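PDB 6PYM: glutamyl endopeptidase from Staphylococcus epidermidis, which probably cleaves proteins as a secreted serine protease, hydrolysing peptide bonds preferentially after glutamate and also after aspartate. Local coordinates for residues N6-I11 against S163-N168; F12-G17 against D74-K79; Q16-A21 against M143-G148; I63-S68 against L97-N102. The protein carries 1 engineered substitution. All coordinates share one frame; numbering follows the deposited sequence.

How the interactions relate
Interaction 4 is the fully buried contact, made of aliphatic side chains inside the closed barrel; the other three are only partly buried and bring in polar groups. Interactions 1 and 3 rest on the same sheet, where strands 8-11 and 143-154 are neighbours, and both use waters as well as side chains. Interaction 1 joins the first strand to the loop before the nucleophile position, while interaction 3 sets an aromatic side chain against a methionine and a glutamate. Interactions 2 and 3 share Gln16 and Gly17 in the link to the barrel. Ser68, at the end of 63-68, bonds to Thr14 and Asn77 of interaction 2 and to Asp20 of interaction 3.

Interaction 1 of 4, residues N6-I11 against S163-N168; sequences NNRHQI and STVGGN
Ser163 and Arg8 bury most of this contact, with Asn6 and Val165 at their sides. The Ser163 hydroxyl comes up against the base of Asn6, its OG 3.4 Å from Asn6 CB. This is packing: the OG is hydrogen-bonded to Asn5 O and Leu3 N, and a small hydroxyl suits a buried site that must serve two backbone groups of the N-terminal segment. Water 1 adds a polar link, accepting from Asn7 N at 2.9 Å and from Ser163 N at 3.2 Å.

Arg8 brings CD to 3.7 Å from Ser163 O. A bend at chi3 (-70°) then turns the guanidinium toward Val165, whose CG2 lies obliquely to that group, 3.7 Å from Arg8 NH1. Several partners fix the charged end. Asn6 OD1 accepts from Arg8 NE at 2.9 Å through an in-plane lone pair, Asp137 makes a salt bridge with NH2, and water 2 accepts from NH1 in the guanidinium plane. That water donates to Asn168 OD1 at 2.7 Å, so the arginine reaches the turn beyond Val165.

Asn168 OD1 also receives Val165 N, 3.0 Å away and nearly straight at 170°, which braces the type II turn from Val165 to Asn168. Gly167 suits the third place of that turn because its positive phi would jam a side chain against the preceding carbonyl. The turn leads directly into Ala169, the engineered residue at the predicted nucleophile position; in trypsin-like proteases its N-H and that of the glycine two places earlier, here Gly167, form the oxyanion hole.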
# COMPACT_ATOMS: atom_id res chain seq x y z
N ASN A 6 -0.55 17.05 -10.29
CA ASN A 6 -0.85 15.73 -10.85
C ASN A 6 0.39 15.30 -11.62
O ASN A 6 0.47 15.47 -12.85
CB ASN A 6 -2.09 15.77 -11.70
CG ASN A 6 -2.44 14.42 -12.28
OD1 ASN A 6 -1.92 13.39 -11.84
ND2 ASN A 6 -3.34 14.41 -13.26
N ASN A 7 1.36 14.76 -10.90
CA ASN A 7 2.67 14.38 -11.41
C ASN A 7 2.80 12.88 -11.16
O ASN A 7 3.23 12.44 -10.10
CB ASN A 7 3.74 15.18 -10.65
CG ASN A 7 5.14 14.90 -11.13
OD1 ASN A 7 5.34 14.17 -12.10
ND2 ASN A 7 6.12 15.48 -10.46
N ARG A 8 2.39 12.10 -12.15
CA ARG A 8 2.28 10.65 -12.03
C ARG A 8 2.93 9.97 -13.22
O ARG A 8 2.68 10.34 -14.37
CB ARG A 8 0.81 10.23 -11.94
CG ARG A 8 0.06 10.87 -10.78
CD ARG A 8 -1.30 10.21 -10.56
NE ARG A 8 -2.22 10.52 -11.64
CZ ARG A 8 -3.22 9.74 -12.05
NH1 ARG A 8 -3.43 8.56 -11.49
NH2 ARG A 8 -4.01 10.13 -13.03
N HIS A 9 3.75 8.97 -12.94
CA HIS A 9 4.53 8.30 -13.97
C HIS A 9 4.46 6.80 -13.76
O HIS A 9 4.47 6.32 -12.62
CB HIS A 9 5.99 8.78 -13.94
CG HIS A 9 6.15 10.19 -14.40
ND1 HIS A 9 6.14 11.26 -13.54
CD2 HIS A 9 6.26 10.71 -15.64
CE1 HIS A 9 6.28 12.38 -14.23
NE2 HIS A 9 6.35 12.07 -15.51
N GLN A 10 4.42 6.06 -14.86
CA GLN A 10 4.31 4.62 -14.80
C GLN A 10 5.65 4.01 -14.42
O GLN A 10 6.71 4.50 -14.83
CB GLN A 10 3.85 4.07 -16.14
CG GLN A 10 3.57 2.58 -16.10
CD GLN A 10 2.91 2.05 -17.36
OE1 GLN A 10 2.70 2.79 -18.33
NE2 GLN A 10 2.56 0.77 -17.34
N ILE A 11 5.59 2.94 -13.63
CA ILE A 11 6.75 2.14 -13.26
C ILE A 11 6.76 0.91 -14.14
O ILE A 11 5.76 0.18 -14.23
CB ILE A 11 6.72 1.75 -11.78
CG1 ILE A 11 6.61 2.97 -10.87
CG2 ILE A 11 7.94 0.87 -11.43
CD1 ILE A 11 7.67 4.00 -11.09
N SER A 163 -1.63 13.82 -6.45
CA SER A 163 -2.86 13.24 -6.97
C SER A 163 -2.90 11.72 -6.85
O SER A 163 -1.89 11.03 -6.99
CB SER A 163 -3.04 13.62 -8.44
OG SER A 163 -3.31 14.99 -8.61
N THR A 164 -4.11 11.20 -6.61
CA THR A 164 -4.39 9.77 -6.60
C THR A 164 -5.78 9.56 -7.19
O THR A 164 -6.58 10.49 -7.27
CB THR A 164 -4.38 9.20 -5.17
OG1 THR A 164 -5.43 9.80 -4.41
CG2 THR A 164 -3.05 9.47 -4.47
N VAL A 165 -6.07 8.32 -7.58
CA VAL A 165 -7.35 7.96 -8.18
C VAL A 165 -7.81 6.64 -7.58
O VAL A 165 -6.98 5.77 -7.28
CB VAL A 165 -7.24 7.85 -9.72
CG1 VAL A 165 -8.54 7.32 -10.36
CG2 VAL A 165 -6.88 9.19 -10.33
N GLY A 166 -9.13 6.48 -7.43
CA GLY A 166 -9.73 5.22 -7.01
C GLY A 166 -9.01 4.02 -7.58
O GLY A 166 -8.79 3.92 -8.79
N GLY A 167 -8.62 3.10 -6.69
CA GLY A 167 -7.68 2.03 -6.98
C GLY A 167 -6.38 2.21 -6.22
O GLY A 167 -5.74 1.21 -5.85
N ASN A 168 -6.00 3.45 -5.95
CA ASN A 168 -4.83 3.74 -5.13
C ASN A 168 -5.01 3.34 -3.67
O ASN A 168 -4.01 3.25 -2.97
CB ASN A 168 -4.47 5.23 -5.17
CG ASN A 168 -3.46 5.59 -6.25
OD1 ASN A 168 -3.74 6.42 -7.12
ND2 ASN A 168 -2.26 5.01 -6.18
O HOH W 1 1.09 14.07 -8.08
O HOH W 2 -2.08 7.55 -8.96

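Interaction 2 of 4, residues F12-G17 against D74-K79; sequences FNTTQG and DYPNGK
Apolar packing between Thr15 and Pro76 makes up most of this small contact. The Thr15 methyl, CG2, meets the proline ring at CG, 3.6 Å away, with Pro76 CB slightly farther at 3.9 Å. Its placement follows from chi1 of 68°, which sets the methyl opposite the carbonyl carbon and tucks OG1 between the two backbone arms. The same methyl lies 4.0 Å from Asn77 ND2, while Thr14 brings its OG1 only to the margin of the proline, 4.3 Å from Pro76 CG.

The polar ends at this junction look to a third partner, Ser68. Thr14 OG1 is hydrogen-bonded to Ser68 O, and Asn77 ND2 to Ser68 OG, so both loops are tied to one residue while their carbon atoms touch each other.

Backbone bonds shape the two surfaces. Gln16 N to Asn13 O, 3.1 Å, closes a type I turn with Thr14 and Thr15 at its corners; Gly78 N to Tyr75 O, 2.9 Å, closes another with Pro76 and Asn77 at the corners. Proline fits the first corner through its restricted phi, asparagine is at ease at the second, and Gly78 takes up the positive phi that follows.

Segment 12-17 lies in the loop between strands 8-11 and 22-27, whereas 74-79 leads from strand 64-67 into strand 80-87. Asn77 also packs on Pro67, and Tyr75 stacks on His66, seating the second loop against strand 64-67.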
# COMPACT_ATOMS: atom_id res chain seq x y z
N PHE A 12 7.90 0.66 -14.78
CA PHE A 12 8.08 -0.47 -15.68
C PHE A 12 8.89 -1.58 -15.06
O PHE A 12 8.59 -2.76 -15.26
CB PHE A 12 8.70 0.02 -16.99
CG PHE A 12 7.91 1.12 -17.62
CD1 PHE A 12 6.76 0.83 -18.32
CD2 PHE A 12 8.26 2.45 -17.42
CE1 PHE A 12 6.01 1.85 -18.87
CE2 PHE A 12 7.51 3.46 -17.97
CZ PHE A 12 6.39 3.16 -18.69
N ASN A 13 9.91 -1.23 -14.29
CA ASN A 13 10.75 -2.21 -13.61
C ASN A 13 10.16 -2.50 -12.23
O ASN A 13 10.73 -2.20 -11.18
CB ASN A 13 12.19 -1.71 -13.51
CG ASN A 13 12.83 -1.54 -14.87
OD1 ASN A 13 13.21 -0.44 -15.26
ND2 ASN A 13 12.91 -2.63 -15.62
N THR A 14 8.97 -3.12 -12.25
CA THR A 14 8.16 -3.26 -11.05
C THR A 14 8.72 -4.25 -10.04
O THR A 14 8.26 -4.25 -8.89
CB THR A 14 6.73 -3.67 -11.41
OG1 THR A 14 6.75 -4.93 -12.10
CG2 THR A 14 6.05 -2.62 -12.26
N THR A 15 9.68 -5.10 -10.43
CA THR A 15 10.31 -6.03 -9.50
C THR A 15 11.62 -5.51 -8.95
O THR A 15 12.27 -6.22 -8.17
CB THR A 15 10.56 -7.41 -10.15
OG1 THR A 15 11.57 -7.30 -11.16
CG2 THR A 15 9.29 -7.99 -10.75
N GLN A 16 12.03 -4.30 -9.31
CA GLN A 16 13.34 -3.80 -8.93
C GLN A 16 13.24 -2.70 -7.88
O GLN A 16 12.28 -1.93 -7.83
CB GLN A 16 14.09 -3.28 -10.16
CG GLN A 16 14.34 -4.33 -11.23
CD GLN A 16 15.25 -5.46 -10.75
OE1 GLN A 16 15.94 -5.34 -9.73
NE2 GLN A 16 15.25 -6.56 -11.50
N GLY A 17 14.26 -2.62 -7.03
CA GLY A 17 14.32 -1.57 -6.03
C GLY A 17 13.16 -1.66 -5.05
O GLY A 17 12.70 -2.74 -4.70
N ASP A 74 0.69 -9.44 -17.01
CA ASP A 74 2.09 -9.52 -16.59
C ASP A 74 2.14 -9.38 -15.07
O ASP A 74 2.28 -8.28 -14.53
CB ASP A 74 2.94 -8.46 -17.29
CG ASP A 74 4.43 -8.68 -17.10
OD1 ASP A 74 4.82 -9.45 -16.19
OD2 ASP A 74 5.23 -8.09 -17.86
N TYR A 75 2.04 -10.52 -14.40
CA TYR A 75 2.18 -10.62 -12.95
C TYR A 75 3.46 -11.41 -12.71
O TYR A 75 3.42 -12.64 -12.56
CB TYR A 75 0.97 -11.36 -12.38
CG TYR A 75 -0.34 -10.64 -12.58
CD1 TYR A 75 -0.55 -9.37 -12.05
CD2 TYR A 75 -1.39 -11.24 -13.27
CE1 TYR A 75 -1.76 -8.71 -12.21
CE2 TYR A 75 -2.61 -10.58 -13.44
CZ TYR A 75 -2.78 -9.32 -12.90
OH TYR A 75 -3.98 -8.66 -13.06
N PRO A 76 4.63 -10.76 -12.69
CA PRO A 76 5.88 -11.52 -12.66
C PRO A 76 6.05 -12.37 -11.42
O PRO A 76 6.73 -13.40 -11.46
CB PRO A 76 6.96 -10.44 -12.76
CG PRO A 76 6.29 -9.19 -12.26
CD PRO A 76 4.86 -9.30 -12.72
N ASN A 77 5.44 -11.96 -10.31
CA ASN A 77 5.49 -12.72 -9.07
C ASN A 77 4.19 -13.46 -8.78
O ASN A 77 3.97 -13.89 -7.65
CB ASN A 77 5.94 -11.82 -7.92
CG ASN A 77 7.41 -11.47 -8.02
OD1 ASN A 77 8.22 -12.33 -8.35
ND2 ASN A 77 7.75 -10.22 -7.78
N GLY A 78 3.35 -13.63 -9.80
CA GLY A 78 2.11 -14.35 -9.66
C GLY A 78 1.17 -13.68 -8.67
O GLY A 78 1.15 -12.45 -8.53
N LYS A 79 0.39 -14.50 -7.98
CA LYS A 79 -0.55 -14.01 -6.99
C LYS A 79 -0.47 -14.84 -5.72
O LYS A 79 0.05 -15.96 -5.70
CB LYS A 79 -2.00 -13.94 -7.51
CG LYS A 79 -2.76 -15.25 -7.49
CD LYS A 79 -4.21 -15.01 -7.91
CE LYS A 79 -5.10 -16.21 -7.60
NZ LYS A 79 -4.73 -17.42 -8.38

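Interaction 3 of 4, residues Q16-A21 against M143-G148; sequences QGHYDA and MWESVG
Tyr19 reaches across to Met143 and Glu145, and its side chain touches each in turn. At its root, CB lies 4.0 Å from Met143 SD; beyond it, chi1 of -61° sets CG opposite the carbonyl carbon and carries the ring past the sulfur. The passage is oblique: Met143 SD is 5.1 Å from the centroid of the Tyr19 ring and 62° off its normal, a Met-aromatic contact. Flexible and polarisable, methionine suits this buried place, for its bent end also brings CE to 3.5 Å from Tyr19 O.

Farther out, CE1 comes within 3.5 Å of Glu145 OE2, which sits at the ring edge, in plane. The phenol tip completes the approach, Tyr19 OH donating to Glu145 OE2 at 2.7 Å. The hydroxyl arrives from above the carboxylate plane, 36° out of it. An extended chain gives glutamate the length to meet it.

His18 lies over one face of the tyrosine, with CE1 3.3 Å above the ring plane and offset toward the rim. Its NE2 is hydrogen-bonded to water 3, which donates to Glu145 OE2 at 2.7 Å. One carboxylate oxygen thus takes two donors, which would probably favour its ionised form.

Met143 and Glu145 project from the same side of strand 143-154, which runs between strands 8-11 and 128-133. Ile11 from the first and Thr132 from the second flank Tyr19, so the loop before strand 22-27 rests across all three strands.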
# COMPACT_ATOMS: atom_id res chain seq x y z
N GLN A 16 12.03 -4.30 -9.31
CA GLN A 16 13.34 -3.80 -8.93
C GLN A 16 13.24 -2.70 -7.88
O GLN A 16 12.28 -1.93 -7.83
CB GLN A 16 14.09 -3.28 -10.16
CG GLN A 16 14.34 -4.33 -11.23
CD GLN A 16 15.25 -5.46 -10.75
OE1 GLN A 16 15.94 -5.34 -9.73
NE2 GLN A 16 15.25 -6.56 -11.50
N GLY A 17 14.26 -2.62 -7.03
CA GLY A 17 14.32 -1.57 -6.03
C GLY A 17 13.16 -1.66 -5.05
O GLY A 17 12.70 -2.74 -4.70
N HIS A 18 12.67 -0.50 -4.62
CA HIS A 18 11.60 -0.47 -3.64
C HIS A 18 10.23 -0.77 -4.24
O HIS A 18 9.25 -0.88 -3.48
CB HIS A 18 11.60 0.85 -2.86
CG HIS A 18 11.04 2.03 -3.61
ND1 HIS A 18 11.74 2.68 -4.61
CD2 HIS A 18 9.88 2.69 -3.46
CE1 HIS A 18 11.01 3.69 -5.06
NE2 HIS A 18 9.88 3.72 -4.37
N TYR A 19 10.13 -0.91 -5.56
CA TYR A 19 8.84 -1.13 -6.20
C TYR A 19 8.33 -2.55 -6.05
O TYR A 19 7.12 -2.77 -6.17
CB TYR A 19 8.92 -0.77 -7.68
CG TYR A 19 9.29 0.68 -7.88
CD1 TYR A 19 8.39 1.68 -7.57
CD2 TYR A 19 10.55 1.04 -8.34
CE1 TYR A 19 8.71 3.01 -7.74
CE2 TYR A 19 10.89 2.37 -8.51
CZ TYR A 19 9.97 3.35 -8.20
OH TYR A 19 10.32 4.68 -8.37
N ASP A 20 9.21 -3.52 -5.77
CA ASP A 20 8.79 -4.91 -5.79
C ASP A 20 7.68 -5.19 -4.78
O ASP A 20 6.79 -6.00 -5.04
CB ASP A 20 9.96 -5.89 -5.62
CG ASP A 20 10.73 -5.71 -4.31
OD1 ASP A 20 10.58 -4.69 -3.61
OD2 ASP A 20 11.55 -6.62 -4.00
N ALA A 21 7.72 -4.52 -3.63
CA ALA A 21 6.74 -4.76 -2.57
C ALA A 21 5.39 -4.12 -2.86
O ALA A 21 4.40 -4.48 -2.22
CB ALA A 21 7.28 -4.26 -1.23
N MET A 143 1.39 -0.02 -12.52
CA MET A 143 1.91 0.64 -11.33
C MET A 143 2.34 2.06 -11.68
O MET A 143 3.04 2.27 -12.68
CB MET A 143 3.09 -0.15 -10.77
CG MET A 143 3.59 0.40 -9.45
SD MET A 143 5.17 -0.28 -8.88
CE MET A 143 4.78 -2.02 -8.68
N TRP A 144 1.91 3.03 -10.86
CA TRP A 144 2.19 4.44 -11.09
C TRP A 144 2.68 5.08 -9.81
O TRP A 144 2.16 4.79 -8.72
CB TRP A 144 0.93 5.20 -11.60
CG TRP A 144 0.50 4.70 -12.92
CD1 TRP A 144 -0.08 3.49 -13.18
CD2 TRP A 144 0.65 5.36 -14.18
NE1 TRP A 144 -0.29 3.35 -14.54
CE2 TRP A 144 0.16 4.48 -15.17
CE3 TRP A 144 1.17 6.60 -14.57
CZ2 TRP A 144 0.14 4.82 -16.53
CZ3 TRP A 144 1.17 6.92 -15.91
CH2 TRP A 144 0.65 6.04 -16.87
N GLU A 145 3.66 5.96 -9.93
CA GLU A 145 4.22 6.72 -8.83
C GLU A 145 3.77 8.17 -8.96
O GLU A 145 3.94 8.79 -10.01
CB GLU A 145 5.74 6.65 -8.92
CG GLU A 145 6.49 7.49 -7.92
CD GLU A 145 7.99 7.30 -8.06
OE1 GLU A 145 8.61 7.98 -8.91
OE2 GLU A 145 8.54 6.44 -7.35
N SER A 146 3.21 8.70 -7.88
CA SER A 146 2.72 10.07 -7.81
C SER A 146 3.59 10.86 -6.84
O SER A 146 3.87 10.39 -5.74
CB SER A 146 1.27 10.07 -7.34
OG SER A 146 0.77 11.40 -7.34
N VAL A 147 4.00 12.06 -7.25
CA VAL A 147 5.02 12.86 -6.57
C VAL A 147 4.38 14.09 -5.94
O VAL A 147 3.61 14.80 -6.59
CB VAL A 147 6.10 13.29 -7.59
CG1 VAL A 147 7.06 14.30 -6.97
CG2 VAL A 147 6.85 12.07 -8.12
N GLY A 148 4.75 14.39 -4.70
CA GLY A 148 4.27 15.61 -4.07
C GLY A 148 4.87 15.81 -2.69
O GLY A 148 5.95 15.29 -2.39
O HOH W 3 7.78 5.48 -4.98

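Interaction 4 of 4, residues I63-S68 against L97-N102; sequences ISVHPS and LRVSPN
Leu97 opens the contact with CD2, which touches both Ile63 and Val65, while CD1 meets Ile63 alone. Ile63 and Leu97 reach toward each other tip to tip: Leu97 CD2 is 3.7 Å from Ile63 CG2, and Leu97 CD1 lies 4.1 Å from Ile63 CD1. The same CD2 meets Val65 CG2 at 3.8 Å, where the two side chains slide past each other in opposite directions. With CG opposite its backbone N (chi1 179°), the leucine extends far enough to bridge two residues of 63-68, and its fork lets one branch serve both.

These strands belong to the closed six-stranded antiparallel barrel, one of the two barrels of the chymotrypsin fold. Strand 80-87 runs between them and pairs with each, so the contact is made by side chains alone, Leu97 also packing on Ile85 of that middle strand. Branched aliphatic residues suit such an interior because they fill it without polar atoms that would need partners.

Arg98, next along the alternating strand, belongs to the other side, where it forms salt bridges with Glu45 and Glu84.

Val99 turns back to the interior. Its CG1 lies 3.9 Å from Val65 CG2, the two valines crossing at about a right angle. Val65 CG2 is therefore shared between Leu97 and Val99, and Ile108 of helix 108-111 packs against both valines.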
# COMPACT_ATOMS: atom_id res chain seq x y z
N ILE A 63 -9.70 -12.47 -1.97
CA ILE A 63 -8.74 -11.41 -2.26
C ILE A 63 -7.52 -12.01 -2.94
O ILE A 63 -6.87 -12.90 -2.38
CB ILE A 63 -8.33 -10.66 -0.98
CG1 ILE A 63 -9.57 -10.19 -0.22
CG2 ILE A 63 -7.44 -9.48 -1.34
CD1 ILE A 63 -9.25 -9.62 1.14
N SER A 64 -7.18 -11.49 -4.12
CA SER A 64 -5.94 -11.84 -4.81
C SER A 64 -4.95 -10.69 -4.69
O SER A 64 -5.30 -9.53 -4.94
CB SER A 64 -6.21 -12.08 -6.30
OG SER A 64 -6.97 -13.26 -6.51
N VAL A 65 -3.71 -11.02 -4.34
CA VAL A 65 -2.64 -10.04 -4.16
C VAL A 65 -1.54 -10.36 -5.15
O VAL A 65 -1.01 -11.48 -5.15
CB VAL A 65 -2.08 -10.07 -2.73
CG1 VAL A 65 -0.94 -9.08 -2.57
CG2 VAL A 65 -3.19 -9.80 -1.72
N HIS A 66 -1.17 -9.38 -5.97
CA HIS A 66 -0.17 -9.55 -7.02
C HIS A 66 0.97 -8.58 -6.74
O HIS A 66 0.93 -7.42 -7.18
CB HIS A 66 -0.77 -9.27 -8.39
CG HIS A 66 -1.88 -10.20 -8.80
ND1 HIS A 66 -3.21 -10.02 -8.47
CD2 HIS A 66 -1.84 -11.29 -9.60
CE1 HIS A 66 -3.94 -10.98 -9.02
NE2 HIS A 66 -3.13 -11.76 -9.71
N PRO A 67 2.01 -8.99 -6.01
CA PRO A 67 3.13 -8.07 -5.77
C PRO A 67 3.88 -7.83 -7.07
O PRO A 67 4.07 -8.75 -7.87
CB PRO A 67 3.99 -8.82 -4.75
CG PRO A 67 3.71 -10.27 -5.03
CD PRO A 67 2.27 -10.34 -5.46
N SER A 68 4.28 -6.58 -7.28
CA SER A 68 5.07 -6.21 -8.45
C SER A 68 4.29 -6.32 -9.75
O SER A 68 4.91 -6.43 -10.82
CB SER A 68 6.39 -7.00 -8.58
OG SER A 68 6.89 -7.47 -7.34
N LEU A 97 -3.31 -7.81 5.76
CA LEU A 97 -3.84 -9.00 5.11
C LEU A 97 -2.73 -10.04 5.10
O LEU A 97 -1.68 -9.82 4.48
CB LEU A 97 -4.34 -8.73 3.69
CG LEU A 97 -4.87 -9.97 2.96
CD1 LEU A 97 -6.13 -10.52 3.62
CD2 LEU A 97 -5.13 -9.66 1.51
N ARG A 98 -2.93 -11.13 5.83
CA ARG A 98 -2.04 -12.27 5.75
C ARG A 98 -2.47 -13.11 4.56
O ARG A 98 -3.67 -13.36 4.38
CB ARG A 98 -2.14 -13.08 7.04
CG ARG A 98 -1.18 -14.25 7.14
CD ARG A 98 -1.07 -14.69 8.60
NE ARG A 98 -0.33 -13.70 9.38
CZ ARG A 98 -0.65 -13.34 10.62
NH1 ARG A 98 -1.70 -13.86 11.23
NH2 ARG A 98 0.09 -12.43 11.25
N VAL A 99 -1.51 -13.52 3.74
CA VAL A 99 -1.78 -14.31 2.55
C VAL A 99 -1.16 -15.69 2.70
O VAL A 99 -0.15 -15.88 3.40
CB VAL A 99 -1.30 -13.63 1.25
CG1 VAL A 99 -2.09 -12.35 1.00
CG2 VAL A 99 0.20 -13.33 1.31
N SER A 100 -1.75 -16.66 2.00
CA SER A 100 -1.21 -18.00 1.95
C SER A 100 0.03 -18.04 1.06
O SER A 100 0.22 -17.17 0.21
CB SER A 100 -2.26 -18.96 1.39
OG SER A 100 -3.38 -19.04 2.25
N PRO A 101 0.88 -19.06 1.22
CA PRO A 101 1.94 -19.28 0.23
C PRO A 101 1.33 -19.57 -1.13
O PRO A 101 0.15 -19.92 -1.25
CB PRO A 101 2.69 -20.51 0.77
CG PRO A 101 2.28 -20.63 2.20
CD PRO A 101 0.90 -20.06 2.29
N ASN A 102 2.14 -19.45 -2.18
CA ASN A 102 1.65 -19.67 -3.53
C ASN A 102 1.68 -21.16 -3.88
O ASN A 102 1.98 -22.02 -3.04
CB ASN A 102 2.38 -18.79 -4.54
CG ASN A 102 3.83 -19.18 -4.75
OD1 ASN A 102 4.30 -20.23 -4.28
ND2 ASN A 102 4.56 -18.33 -5.46